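Local coordinates for glucosamine-6-phosphate deaminase (Thermotoga maritima, PDB 1J5X), which is a SIS-domain protein of alpha/beta architecture, with two parallel beta-sheets flanked by helices in a single chain, at residues Phe196-Ser200 with Asp298-Ser302; Glu155-Val159 with Pro333-Lys338; Ala87-Gln93 with Leu118-Leu123; Phe30-Phe34 with Leu149-Val153; Leu68-Tyr73 with Ser221-Val226. All coordinates share one frame; numbering follows the deposited sequence.

Contact 1 of 5, residues Phe196-Ser200 with Asp298-Ser302; sequences FFDIS and DIPVS
The carbonyl oxygen of Phe196 is gripped twice from within its own helix, both times by Ser200, whose hydroxyl also meets Ile299 across the contact. Ser200 N supplies the ordinary helical bond. Ser200 OG adds a second bond to Phe196 O at 2.8 Å, coming from the other face of the carbonyl plane and lying 37° out of it. The hydroxyl can turn back in this way because it stands beside the backbone N of Ser200 (chi1 -68°), which also sets it over the centre of one face of the Phe196 ring. Toward the loop it offers van der Waals contact alone, with Ser200 OG 3.4 Å from Ile299 CG2. That methyl is held among three helix residues: Phe196 CE1 approaches Ile299 CG2 to 3.4 Å, obliquely to the ring, and Ile199 CG2 lies 4.1 Å from it. Farther along the loop, Val301 covers the opposite face of the phenyl ring with CG2, and Val301 CB comes within 3.5 Å of Phe196 CE1. Pro300 O sits at the ring edge, 3.5 Å from Phe196 CD1, and is also hydrogen-bonded by Tyr192 OH. Ile199 CG2 finishes the apolar seam on Pro300 CD at 4.0 Å. Helix 184-205 is thus lined by the loop that leaves strand 289-293, an outermost strand of the four-stranded parallel sheet to which Ile299 stays tied through Glu292. Phe196 and Ser200 also touch Pro314 of helix 313-326, while Phe197 faces helix 15-25.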
# COMPACT_ATOMS: atom_id res chain seq x y z
N PHE A 196 11.56 0.30 13.45
CA PHE A 196 10.67 1.24 12.74
C PHE A 196 9.28 1.19 13.36
O PHE A 196 8.64 2.22 13.62
CB PHE A 196 10.56 0.87 11.24
CG PHE A 196 9.65 1.78 10.45
CD1 PHE A 196 9.92 3.15 10.35
CD2 PHE A 196 8.53 1.27 9.75
CE1 PHE A 196 9.11 3.97 9.58
CE2 PHE A 196 7.72 2.12 8.98
CZ PHE A 196 8.01 3.43 8.90
N PHE A 197 8.83 -0.03 13.59
CA PHE A 197 7.51 -0.29 14.17
C PHE A 197 7.41 0.30 15.58
O PHE A 197 6.48 1.06 15.90
CB PHE A 197 7.26 -1.79 14.18
CG PHE A 197 5.94 -2.18 14.86
CD1 PHE A 197 5.86 -2.29 16.25
CD2 PHE A 197 4.79 -2.37 14.10
CE1 PHE A 197 4.62 -2.59 16.89
CE2 PHE A 197 3.56 -2.66 14.71
CZ PHE A 197 3.47 -2.77 16.10
N ASP A 198 8.41 0.01 16.42
CA ASP A 198 8.39 0.51 17.79
C ASP A 198 8.44 2.03 17.85
O ASP A 198 7.76 2.63 18.66
CB ASP A 198 9.53 -0.14 18.63
CG ASP A 198 9.41 -1.67 18.74
OD1 ASP A 198 8.30 -2.23 18.59
OD2 ASP A 198 10.44 -2.33 19.00
N ILE A 199 9.25 2.67 17.00
CA ILE A 199 9.30 4.12 16.99
C ILE A 199 7.91 4.64 16.56
O ILE A 199 7.39 5.64 17.12
CB ILE A 199 10.39 4.68 15.98
CG1 ILE A 199 11.81 4.35 16.51
CG2 ILE A 199 10.19 6.19 15.76
CD1 ILE A 199 12.99 4.62 15.53
N SER A 200 7.36 4.01 15.54
CA SER A 200 6.05 4.43 15.00
C SER A 200 5.01 4.36 16.12
O SER A 200 4.29 5.34 16.37
CB SER A 200 5.62 3.52 13.83
OG SER A 200 6.47 3.72 12.71
N ASP A 298 9.75 12.81 11.94
CA ASP A 298 9.33 12.25 13.21
C ASP A 298 9.51 10.76 13.37
O ASP A 298 9.71 10.27 14.48
CB ASP A 298 7.85 12.62 13.45
CG ASP A 298 7.62 14.10 13.39
OD1 ASP A 298 7.33 14.66 12.30
OD2 ASP A 298 7.77 14.72 14.48
N ILE A 299 9.38 10.02 12.27
CA ILE A 299 9.57 8.57 12.29
C ILE A 299 10.59 8.30 11.16
O ILE A 299 10.26 8.21 9.97
CB ILE A 299 8.25 7.82 11.96
CG1 ILE A 299 7.16 8.12 13.01
CG2 ILE A 299 8.49 6.32 11.98
CD1 ILE A 299 5.77 7.40 12.60
N PRO A 300 11.87 8.13 11.53
CA PRO A 300 12.92 7.89 10.56
C PRO A 300 12.81 6.58 9.84
O PRO A 300 12.50 5.56 10.44
CB PRO A 300 14.22 7.93 11.39
CG PRO A 300 13.77 8.52 12.72
CD PRO A 300 12.39 7.95 12.89
N VAL A 301 13.09 6.65 8.53
CA VAL A 301 13.17 5.48 7.66
C VAL A 301 13.73 6.03 6.36
O VAL A 301 13.52 7.23 6.08
CB VAL A 301 11.81 4.81 7.44
CG1 VAL A 301 10.83 5.81 6.72
CG2 VAL A 301 12.03 3.54 6.62
N SER A 302 14.44 5.20 5.58
CA SER A 302 15.04 5.68 4.32
C SER A 302 14.05 6.45 3.45
O SER A 302 12.90 6.04 3.32
CB SER A 302 15.55 4.49 3.51
OG SER A 302 15.88 4.84 2.17

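Contact 2 of 5, residues Glu155-Val159 with Pro333-Lys338; sequences EEAIV and PPHLEK
At the flat carbonyl group of Glu155 the ammonium of Lys338 approaches in the carbonyl plane, on a lone pair of the oxygen, with NZ 2.8 Å from Glu155 O and a C=O...N angle of 144°. The carboxylate of Glu156 is joined to the same ammonium through a water, which donates to Glu156 OE1 (2.6 Å) and accepts from Lys338 NZ (2.7 Å); the direct separation is too long for a salt bridge. Extended beyond CG, the lysine chain carries its CE past two more carbonyls, 3.6 Å from Glu156 O and 3.7 Å from Ala157 O, so the charged end probably gains from several oxygens at once. The other half of the contact is apolar. Ile158 CG2 touches both Pro333 CG and Leu336 CB, 3.8 Å from the latter, and Val159 CG2 meets Pro333 CG at 4.0 Å. Arg109 binds the carbonyls of Ala157 and Ile158 and, together with Ser163, the carboxylate of Glu155. Pro333 to Leu336 form a type II beta turn, by which the C-terminal tail folds over the loop between strand 147-150 and helix 162-179, one of the loops at the C-terminal ends of the strands, where parallel alpha/beta folds commonly gather their functional residues.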
# COMPACT_ATOMS: atom_id res chain seq x y z
N GLU A 155 -3.17 -14.10 6.52
CA GLU A 155 -3.75 -12.89 6.98
C GLU A 155 -5.27 -13.14 6.96
O GLU A 155 -5.86 -13.42 5.90
CB GLU A 155 -3.38 -11.72 6.08
CG GLU A 155 -3.81 -10.41 6.64
CD GLU A 155 -3.52 -9.25 5.66
OE1 GLU A 155 -4.17 -9.18 4.59
OE2 GLU A 155 -2.64 -8.43 5.98
N GLU A 156 -5.83 -13.05 8.16
CA GLU A 156 -7.25 -13.29 8.50
C GLU A 156 -8.18 -12.14 8.65
O GLU A 156 -9.40 -12.27 8.43
CB GLU A 156 -7.30 -14.00 9.85
CG GLU A 156 -6.57 -15.25 9.91
CD GLU A 156 -7.12 -16.16 8.94
OE1 GLU A 156 -8.36 -16.08 8.71
OE2 GLU A 156 -6.34 -16.97 8.41
N ALA A 157 -7.66 -11.02 9.11
CA ALA A 157 -8.52 -9.91 9.37
C ALA A 157 -9.16 -9.36 8.12
O ALA A 157 -8.65 -9.61 7.00
CB ALA A 157 -7.74 -8.84 10.08
N ILE A 158 -10.28 -8.64 8.32
CA ILE A 158 -11.00 -7.99 7.23
C ILE A 158 -10.04 -6.98 6.57
O ILE A 158 -9.91 -6.96 5.35
CB ILE A 158 -12.24 -7.15 7.75
CG1 ILE A 158 -13.28 -8.07 8.35
CG2 ILE A 158 -12.89 -6.34 6.60
CD1 ILE A 158 -13.33 -9.42 7.64
N VAL A 159 -9.41 -6.14 7.38
CA VAL A 159 -8.50 -5.14 6.82
C VAL A 159 -7.14 -5.70 6.47
O VAL A 159 -6.52 -6.45 7.26
CB VAL A 159 -8.36 -3.97 7.81
CG1 VAL A 159 -7.41 -2.90 7.26
CG2 VAL A 159 -9.73 -3.38 8.06
N PRO A 333 -15.09 -3.65 10.91
CA PRO A 333 -15.53 -2.42 10.25
C PRO A 333 -16.99 -2.62 9.77
O PRO A 333 -17.32 -3.68 9.27
CB PRO A 333 -14.58 -2.30 9.04
CG PRO A 333 -13.52 -3.35 9.27
CD PRO A 333 -14.18 -4.44 10.07
N PRO A 334 -17.84 -1.61 9.92
CA PRO A 334 -19.23 -1.76 9.46
C PRO A 334 -19.26 -2.11 7.97
O PRO A 334 -18.44 -1.60 7.21
CB PRO A 334 -19.82 -0.37 9.63
CG PRO A 334 -18.88 0.39 10.43
CD PRO A 334 -17.53 -0.21 10.22
N HIS A 335 -20.23 -2.93 7.58
CA HIS A 335 -20.50 -3.33 6.17
C HIS A 335 -19.50 -4.07 5.30
O HIS A 335 -19.86 -4.51 4.20
CB HIS A 335 -20.92 -2.11 5.35
CG HIS A 335 -21.48 -0.97 6.16
ND1 HIS A 335 -22.55 -1.12 7.02
CD2 HIS A 335 -21.15 0.34 6.18
CE1 HIS A 335 -22.85 0.06 7.54
NE2 HIS A 335 -22.02 0.97 7.05
N LEU A 336 -18.25 -4.19 5.74
CA LEU A 336 -17.23 -4.85 4.94
C LEU A 336 -17.19 -6.36 4.94
O LEU A 336 -17.47 -6.99 5.96
CB LEU A 336 -15.84 -4.38 5.36
CG LEU A 336 -15.62 -2.86 5.29
CD1 LEU A 336 -14.13 -2.59 5.44
CD2 LEU A 336 -16.16 -2.28 4.00
N GLU A 337 -16.75 -6.93 3.81
CA GLU A 337 -16.63 -8.38 3.62
C GLU A 337 -15.22 -8.72 3.12
O GLU A 337 -14.66 -7.96 2.33
CB GLU A 337 -17.64 -8.86 2.57
CG GLU A 337 -19.09 -8.50 2.85
CD GLU A 337 -19.99 -8.84 1.66
OE1 GLU A 337 -19.91 -8.14 0.62
OE2 GLU A 337 -20.77 -9.82 1.76
N LYS A 338 -14.64 -9.85 3.52
CA LYS A 338 -13.29 -10.14 3.01
C LYS A 338 -13.31 -10.30 1.48
O LYS A 338 -12.49 -9.72 0.75
CB LYS A 338 -12.72 -11.41 3.65
CG LYS A 338 -11.26 -11.30 4.13
CD LYS A 338 -10.56 -12.67 4.18
CE LYS A 338 -9.16 -12.56 4.82
NZ LYS A 338 -8.35 -13.82 4.77
O HOH W 1 -8.78 -16.14 6.17

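Contact 3 of 5, residues Ala87-Gln93 with Leu118-Leu123; sequences AGEVAFQ and LANDVL
Val90 and Val122 each place CG1 opposite the backbone N (chi1 178° and 161°), and these two methyls meet in the groove between the helices, Val90 CG1 to Val122 CG1 4.1 Å. From there Val90 CG1 also reaches Ala119 CB at 3.7 Å and the branch point of Leu123, CG, at 3.8 Å, crossing that side chain at about a right angle. Val122 in turn spreads its methyls over the last carbonyls of the short helix: CG1 lies 3.7 Å from Val90 O, and CG2 lies 3.7 Å from Ala91 O. Small residues bring the backbones close. Ala91 and Ala119 have their CA atoms 4.1 Å apart, and Ala91 CB presses on Leu118 CB at 3.4 Å, tighter than a usual carbon-carbon contact. The axes of segments 87-91 and 118-123 cross at 46°. Gln93, with positive phi, is the C-prime residue of the Schellman motif that ends helix 87-91; its CG rests 3.9 Å from Val122 CG1, while its OE1 accepts a hydrogen bond from Arg126. Helix 87-91 follows outermost strand 81-86, and helix 114-125 links strands 102-107 and 128-134 of the same parallel sheet. Beneath both, Val58 of strand 54-59 touches Ala87, Val90 and Ala119, and Leu123 reaches Leu56, Ala104 and Leu106.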
# COMPACT_ATOMS: atom_id res chain seq x y z
N ALA A 87 -10.06 -3.11 -10.88
CA ALA A 87 -10.52 -4.24 -11.66
C ALA A 87 -11.88 -4.11 -12.29
O ALA A 87 -12.10 -4.73 -13.34
CB ALA A 87 -10.45 -5.59 -10.89
N GLY A 88 -12.78 -3.38 -11.65
CA GLY A 88 -14.11 -3.18 -12.21
C GLY A 88 -14.07 -2.54 -13.60
O GLY A 88 -14.87 -2.85 -14.47
N GLU A 89 -13.14 -1.61 -13.82
CA GLU A 89 -13.04 -0.97 -15.14
C GLU A 89 -12.62 -1.96 -16.23
O GLU A 89 -13.02 -1.84 -17.39
CB GLU A 89 -12.08 0.24 -15.07
CG GLU A 89 -12.62 1.28 -14.02
CD GLU A 89 -11.85 2.59 -14.04
OE1 GLU A 89 -10.77 2.64 -14.71
OE2 GLU A 89 -12.31 3.52 -13.36
N VAL A 90 -11.80 -2.94 -15.86
CA VAL A 90 -11.37 -3.93 -16.82
C VAL A 90 -12.53 -4.93 -17.02
O VAL A 90 -12.87 -5.30 -18.14
CB VAL A 90 -10.13 -4.72 -16.31
CG1 VAL A 90 -9.73 -5.81 -17.33
CG2 VAL A 90 -8.88 -3.73 -16.11
N ALA A 91 -13.07 -5.38 -15.89
CA ALA A 91 -14.16 -6.38 -15.93
C ALA A 91 -15.30 -5.95 -16.82
O ALA A 91 -15.89 -6.78 -17.54
CB ALA A 91 -14.70 -6.63 -14.49
N PHE A 92 -15.66 -4.66 -16.78
CA PHE A 92 -16.77 -4.19 -17.59
C PHE A 92 -16.33 -3.50 -18.91
O PHE A 92 -17.14 -2.90 -19.60
CB PHE A 92 -17.68 -3.33 -16.70
CG PHE A 92 -18.48 -4.16 -15.74
CD1 PHE A 92 -19.64 -4.83 -16.17
CD2 PHE A 92 -18.04 -4.39 -14.44
CE1 PHE A 92 -20.32 -5.72 -15.30
CE2 PHE A 92 -18.71 -5.28 -13.58
CZ PHE A 92 -19.85 -5.95 -14.02
N GLN A 93 -15.06 -3.65 -19.22
CA GLN A 93 -14.43 -3.15 -20.44
C GLN A 93 -14.72 -1.67 -20.67
O GLN A 93 -15.15 -1.23 -21.79
CB GLN A 93 -14.89 -4.02 -21.65
CG GLN A 93 -14.39 -5.47 -21.49
CD GLN A 93 -14.68 -6.33 -22.72
OE1 GLN A 93 -13.97 -6.26 -23.73
NE2 GLN A 93 -15.72 -7.15 -22.62
N LEU A 118 -13.48 -11.48 -13.24
CA LEU A 118 -14.03 -11.05 -14.52
C LEU A 118 -12.92 -10.39 -15.33
O LEU A 118 -12.82 -10.60 -16.55
CB LEU A 118 -15.15 -10.04 -14.33
CG LEU A 118 -16.42 -10.68 -13.73
CD1 LEU A 118 -17.40 -9.60 -13.27
CD2 LEU A 118 -17.06 -11.58 -14.78
N ALA A 119 -12.12 -9.57 -14.66
CA ALA A 119 -11.00 -8.90 -15.35
C ALA A 119 -10.04 -9.93 -15.95
O ALA A 119 -9.55 -9.78 -17.06
CB ALA A 119 -10.26 -7.93 -14.34
N ASN A 120 -9.73 -10.98 -15.18
CA ASN A 120 -8.84 -12.01 -15.63
C ASN A 120 -9.38 -12.63 -16.92
O ASN A 120 -8.66 -12.85 -17.89
CB ASN A 120 -8.73 -13.10 -14.51
CG ASN A 120 -7.81 -14.23 -14.89
OD1 ASN A 120 -6.62 -14.01 -15.21
ND2 ASN A 120 -8.34 -15.49 -14.84
N ASP A 121 -10.67 -12.91 -16.95
CA ASP A 121 -11.25 -13.48 -18.15
C ASP A 121 -11.18 -12.52 -19.38
O ASP A 121 -10.78 -12.89 -20.49
CB ASP A 121 -12.69 -13.86 -17.86
CG ASP A 121 -13.17 -14.94 -18.79
OD1 ASP A 121 -12.58 -16.07 -18.75
OD2 ASP A 121 -14.12 -14.66 -19.56
N VAL A 122 -11.54 -11.28 -19.17
CA VAL A 122 -11.47 -10.27 -20.22
C VAL A 122 -10.01 -10.15 -20.72
O VAL A 122 -9.75 -10.12 -21.94
CB VAL A 122 -11.92 -8.88 -19.63
CG1 VAL A 122 -11.40 -7.72 -20.53
CG2 VAL A 122 -13.44 -8.81 -19.52
N LEU A 123 -9.04 -10.10 -19.81
CA LEU A 123 -7.65 -9.90 -20.26
C LEU A 123 -7.15 -11.11 -21.01
O LEU A 123 -6.44 -10.97 -22.02
CB LEU A 123 -6.72 -9.61 -19.07
CG LEU A 123 -6.99 -8.22 -18.52
CD1 LEU A 123 -6.47 -8.07 -17.06
CD2 LEU A 123 -6.29 -7.18 -19.45

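Contact 4 of 5, residues Phe30-Phe34 with Leu149-Val153; sequences FFENF and LVFPV
Phe34 lies with one face against Pro152 and meets the Phe151 ring at a slant. The proline CD stands over that face, 3.7 Å from the centroid of the Phe34 ring and 21° off its normal, a CH-pi contact displaced somewhat toward the rim. The centroids of Phe34 and Phe151 are 5.1 Å apart, the planes are inclined at 54°, and Phe34 CE2 comes within 3.5 Å of Phe151 CE2. Seen from Phe151, Phe34 CZ lies over a face near the rim, whereas Phe30 CZ comes to the edge, 4.1 Å from Phe151 CD2. Phe30 and Phe34 stand one turn apart on the helix, and both rings project the same way because each CG is opposite its backbone N (chi1 177° for Phe34). Leu149 CD1 closes the edge of the Phe34 ring, 4.1 Å from CZ, and at the other end Val153 CG2 packs 3.7 Å from Phe30 CE1. Helix 27-35 thereby covers the end of outermost strand 147-150, where the chain makes an inverse gamma turn centred on Pro152; Ser170 of helix 162-179 touches Phe30, Phe34 and Phe151. No hydrogen bond crosses between the segments, so cohesion here rests on dispersion and burial of apolar surface, probably helped by the slightly polarised C-H bonds of a proline CD next to its nitrogen.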
# COMPACT_ATOMS: atom_id res chain seq x y z
N PHE A 30 9.73 -14.15 6.49
CA PHE A 30 9.05 -14.19 5.22
C PHE A 30 10.06 -13.77 4.14
O PHE A 30 10.16 -14.38 3.08
CB PHE A 30 7.87 -13.21 5.23
CG PHE A 30 7.33 -12.89 3.87
CD1 PHE A 30 6.54 -13.79 3.19
CD2 PHE A 30 7.67 -11.66 3.24
CE1 PHE A 30 6.05 -13.52 1.89
CE2 PHE A 30 7.21 -11.36 1.94
CZ PHE A 30 6.39 -12.28 1.26
N PHE A 31 10.79 -12.70 4.43
CA PHE A 31 11.77 -12.20 3.45
C PHE A 31 12.78 -13.29 3.08
O PHE A 31 13.04 -13.56 1.88
CB PHE A 31 12.51 -10.99 4.06
CG PHE A 31 13.57 -10.42 3.15
CD1 PHE A 31 13.23 -9.83 1.93
CD2 PHE A 31 14.93 -10.49 3.53
CE1 PHE A 31 14.22 -9.32 1.07
CE2 PHE A 31 15.94 -9.97 2.70
CZ PHE A 31 15.60 -9.39 1.47
N GLU A 32 13.31 -13.95 4.11
CA GLU A 32 14.37 -14.94 3.89
C GLU A 32 13.89 -16.23 3.33
O GLU A 32 14.57 -16.87 2.54
CB GLU A 32 15.14 -15.18 5.19
CG GLU A 32 15.79 -13.91 5.75
CD GLU A 32 16.56 -14.14 7.05
OE1 GLU A 32 16.29 -15.16 7.72
OE2 GLU A 32 17.41 -13.29 7.41
N ASN A 33 12.69 -16.64 3.71
CA ASN A 33 12.23 -17.90 3.18
C ASN A 33 11.53 -17.86 1.83
O ASN A 33 11.60 -18.82 1.06
CB ASN A 33 11.37 -18.58 4.23
CG ASN A 33 12.20 -19.07 5.37
OD1 ASN A 33 12.70 -20.30 5.24
ND2 ASN A 33 12.45 -18.35 6.35
N PHE A 34 10.87 -16.75 1.53
CA PHE A 34 10.15 -16.66 0.28
C PHE A 34 10.79 -15.62 -0.69
O PHE A 34 11.03 -15.92 -1.84
CB PHE A 34 8.68 -16.22 0.53
CG PHE A 34 7.88 -16.03 -0.72
CD1 PHE A 34 7.36 -17.14 -1.40
CD2 PHE A 34 7.59 -14.76 -1.20
CE1 PHE A 34 6.55 -16.98 -2.54
CE2 PHE A 34 6.79 -14.57 -2.31
CZ PHE A 34 6.26 -15.68 -3.00
N LEU A 149 0.64 -16.98 -8.47
CA LEU A 149 1.76 -16.68 -7.60
C LEU A 149 1.10 -16.57 -6.24
O LEU A 149 0.62 -15.50 -5.86
CB LEU A 149 2.40 -15.32 -7.99
CG LEU A 149 3.49 -14.82 -7.02
CD1 LEU A 149 4.41 -15.98 -6.62
CD2 LEU A 149 4.28 -13.67 -7.68
N VAL A 150 1.04 -17.69 -5.53
CA VAL A 150 0.43 -17.70 -4.24
C VAL A 150 1.45 -17.33 -3.16
O VAL A 150 2.51 -17.96 -3.06
CB VAL A 150 -0.15 -19.10 -3.96
CG1 VAL A 150 -0.94 -19.04 -2.65
CG2 VAL A 150 -1.07 -19.54 -5.13
N PHE A 151 1.13 -16.34 -2.34
CA PHE A 151 2.03 -15.89 -1.28
C PHE A 151 1.79 -16.65 -0.01
O PHE A 151 0.64 -16.78 0.42
CB PHE A 151 1.85 -14.43 -0.99
CG PHE A 151 2.46 -13.57 -2.05
CD1 PHE A 151 1.92 -13.55 -3.32
CD2 PHE A 151 3.63 -12.89 -1.77
CE1 PHE A 151 2.53 -12.87 -4.36
CE2 PHE A 151 4.28 -12.17 -2.81
CZ PHE A 151 3.71 -12.19 -4.12
N PRO A 152 2.86 -17.12 0.62
CA PRO A 152 2.74 -17.88 1.87
C PRO A 152 2.58 -16.92 3.01
O PRO A 152 3.47 -16.75 3.85
CB PRO A 152 4.03 -18.70 1.88
CG PRO A 152 5.08 -17.69 1.29
CD PRO A 152 4.25 -17.11 0.11
N VAL A 153 1.44 -16.25 3.04
CA VAL A 153 1.18 -15.25 4.07
C VAL A 153 -0.17 -15.56 4.69
O VAL A 153 -1.17 -15.73 3.95
CB VAL A 153 1.07 -13.85 3.43
CG1 VAL A 153 0.66 -12.83 4.43
CG2 VAL A 153 2.43 -13.45 2.78

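Contact 5 of 5, residues Leu68-Tyr73 with Ser221-Val226; sequences LTISYY and SEFFGV
Tyr72 lays one ring face on the peptide that opens the opposing helix: Ser221 C lies over the ring centre, 3.5 Å above the plane, and Tyr72 CE2 is 3.3 Å from Ser221 O. At the base of this ring, Tyr72 CB packs against the carboxylate carbon CD of Glu222 at 3.6 Å. The glutamate chain bends at chi2 (85°), which carries OE2 onward to the edge of the Tyr73 ring, 3.5 Å from CD1, with ring and carboxylate planes 64° apart. One turn back, Thr69 OG1 touches Gly225 CA at 3.3 Å, and its CG2 rests 3.6 Å from Glu222 O. Leu68 CD2 meets Phe224 CE2 at 4.1 Å. Glycine at this crossing brings the backbones close, and the axes of segments 68-73 and 222-226, nearly antiparallel (171°), approach to 8.0 Å. Helix 62-78 follows strand 54-59 of the five-stranded sheet, and helix 222-238 follows strand 214-218 of the four-stranded one; equivalent helices of two similar alpha/beta lobes therefore probably face each other here. In the next shell, Arg76 forms a salt bridge with Glu222 OE2 and probably helps hold the carboxylate beside Tyr73, whose own hydroxyl is hydrogen-bonded to Asp176. Thr69 OG1 is bonded to Asn65 O in the preceding turn. Leu68 O takes two donors, Tyr72 N and Ser71 OG, while Leu168 of helix 162-179 lies against Thr69 and Trp305 against Glu222.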
# COMPACT_ATOMS: atom_id res chain seq x y z
N LEU A 68 -1.24 0.12 -7.80
CA LEU A 68 -0.77 1.46 -8.13
C LEU A 68 0.68 1.65 -7.65
O LEU A 68 1.55 2.07 -8.43
CB LEU A 68 -1.65 2.51 -7.48
CG LEU A 68 -1.22 3.94 -7.72
CD1 LEU A 68 -1.30 4.30 -9.23
CD2 LEU A 68 -2.18 4.87 -6.95
N THR A 69 0.93 1.31 -6.39
CA THR A 69 2.27 1.48 -5.82
C THR A 69 3.32 0.70 -6.60
O THR A 69 4.37 1.26 -6.97
CB THR A 69 2.29 1.04 -4.36
OG1 THR A 69 1.25 1.75 -3.66
CG2 THR A 69 3.69 1.45 -3.71
N ILE A 70 3.06 -0.58 -6.92
CA ILE A 70 4.07 -1.32 -7.63
C ILE A 70 4.20 -0.87 -9.09
O ILE A 70 5.31 -0.89 -9.65
CB ILE A 70 3.83 -2.87 -7.46
CG1 ILE A 70 5.00 -3.69 -8.06
CG2 ILE A 70 2.50 -3.26 -8.10
CD1 ILE A 70 6.40 -3.36 -7.36
N SER A 71 3.11 -0.39 -9.71
CA SER A 71 3.17 0.07 -11.11
C SER A 71 4.22 1.21 -11.22
O SER A 71 5.04 1.27 -12.18
CB SER A 71 1.79 0.56 -11.62
OG SER A 71 1.34 1.77 -11.03
N TYR A 72 4.22 2.12 -10.25
CA TYR A 72 5.22 3.22 -10.31
C TYR A 72 6.63 2.60 -10.25
O TYR A 72 7.53 2.97 -11.02
CB TYR A 72 5.16 4.18 -9.12
CG TYR A 72 4.06 5.21 -9.11
CD1 TYR A 72 4.15 6.36 -9.87
CD2 TYR A 72 2.95 5.04 -8.31
CE1 TYR A 72 3.15 7.33 -9.84
CE2 TYR A 72 1.96 5.97 -8.26
CZ TYR A 72 2.06 7.12 -9.02
OH TYR A 72 1.07 8.08 -8.96
N TYR A 73 6.84 1.70 -9.29
CA TYR A 73 8.17 1.11 -9.13
C TYR A 73 8.65 0.31 -10.34
O TYR A 73 9.84 0.37 -10.72
CB TYR A 73 8.20 0.25 -7.87
CG TYR A 73 9.60 -0.03 -7.36
CD1 TYR A 73 10.38 0.98 -6.79
CD2 TYR A 73 10.16 -1.29 -7.48
CE1 TYR A 73 11.69 0.74 -6.36
CE2 TYR A 73 11.46 -1.55 -7.04
CZ TYR A 73 12.23 -0.53 -6.49
OH TYR A 73 13.55 -0.75 -6.13
N SER A 221 4.48 9.86 -6.06
CA SER A 221 4.74 8.65 -6.82
C SER A 221 4.45 7.41 -6.00
O SER A 221 3.32 7.26 -5.57
CB SER A 221 6.21 8.67 -7.29
OG SER A 221 6.45 9.88 -7.98
N GLU A 222 5.42 6.50 -5.84
CA GLU A 222 5.16 5.32 -5.01
C GLU A 222 4.59 5.71 -3.62
O GLU A 222 3.74 4.96 -3.08
CB GLU A 222 6.40 4.49 -4.72
CG GLU A 222 6.91 3.69 -5.90
CD GLU A 222 7.86 4.56 -6.83
OE1 GLU A 222 7.68 5.79 -6.94
OE2 GLU A 222 8.75 3.99 -7.49
N PHE A 223 5.06 6.84 -3.07
CA PHE A 223 4.57 7.26 -1.73
C PHE A 223 3.15 7.80 -1.75
O PHE A 223 2.53 7.96 -0.68
CB PHE A 223 5.53 8.25 -1.11
CG PHE A 223 6.88 7.65 -0.78
CD1 PHE A 223 7.13 6.26 -0.99
CD2 PHE A 223 7.89 8.47 -0.29
CE1 PHE A 223 8.37 5.67 -0.71
CE2 PHE A 223 9.15 7.93 -0.00
CZ PHE A 223 9.40 6.52 -0.21
N PHE A 224 2.65 8.16 -2.93
CA PHE A 224 1.23 8.55 -3.09
C PHE A 224 0.43 7.24 -2.96
O PHE A 224 -0.60 7.22 -2.30
CB PHE A 224 0.94 9.14 -4.47
CG PHE A 224 -0.53 9.37 -4.70
CD1 PHE A 224 -1.23 10.24 -3.87
CD2 PHE A 224 -1.21 8.64 -5.67
CE1 PHE A 224 -2.61 10.37 -3.97
CE2 PHE A 224 -2.62 8.77 -5.80
CZ PHE A 224 -3.31 9.63 -4.94
N GLY A 225 0.88 6.17 -3.62
CA GLY A 225 0.19 4.89 -3.48
C GLY A 225 0.17 4.47 -1.99
O GLY A 225 -0.83 3.97 -1.46
N VAL A 226 1.31 4.70 -1.30
CA VAL A 226 1.39 4.36 0.14
C VAL A 226 0.35 5.22 0.87
O VAL A 226 -0.28 4.76 1.82
CB VAL A 226 2.79 4.70 0.72
CG1 VAL A 226 2.77 4.68 2.24
CG2 VAL A 226 3.84 3.68 0.19

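How the contacts relate
Contact 5 lies nearest the middle of the chain, its centre about 8 Å from the chain's centre, and joins helices of the two parallel sheets. Contacts 1 and 3 sit on opposite sides of that centre, about 39 Å apart between their own centres: contact 3 packs helices on the five-stranded sheet, contact 1 borders the four-stranded one. Contacts 2 and 4 adjoin in sequence at the end of strand 147-150 and in the loop beyond it, where segment 333-338, near the C-terminus, and helix 27-35 respectively cover segments 155-159 and 149-153. Contact 3 closes first along the chain, within the spans of contacts 4 and 5; contact 5 crosses contacts 1, 2 and 4, its segments alternating with theirs.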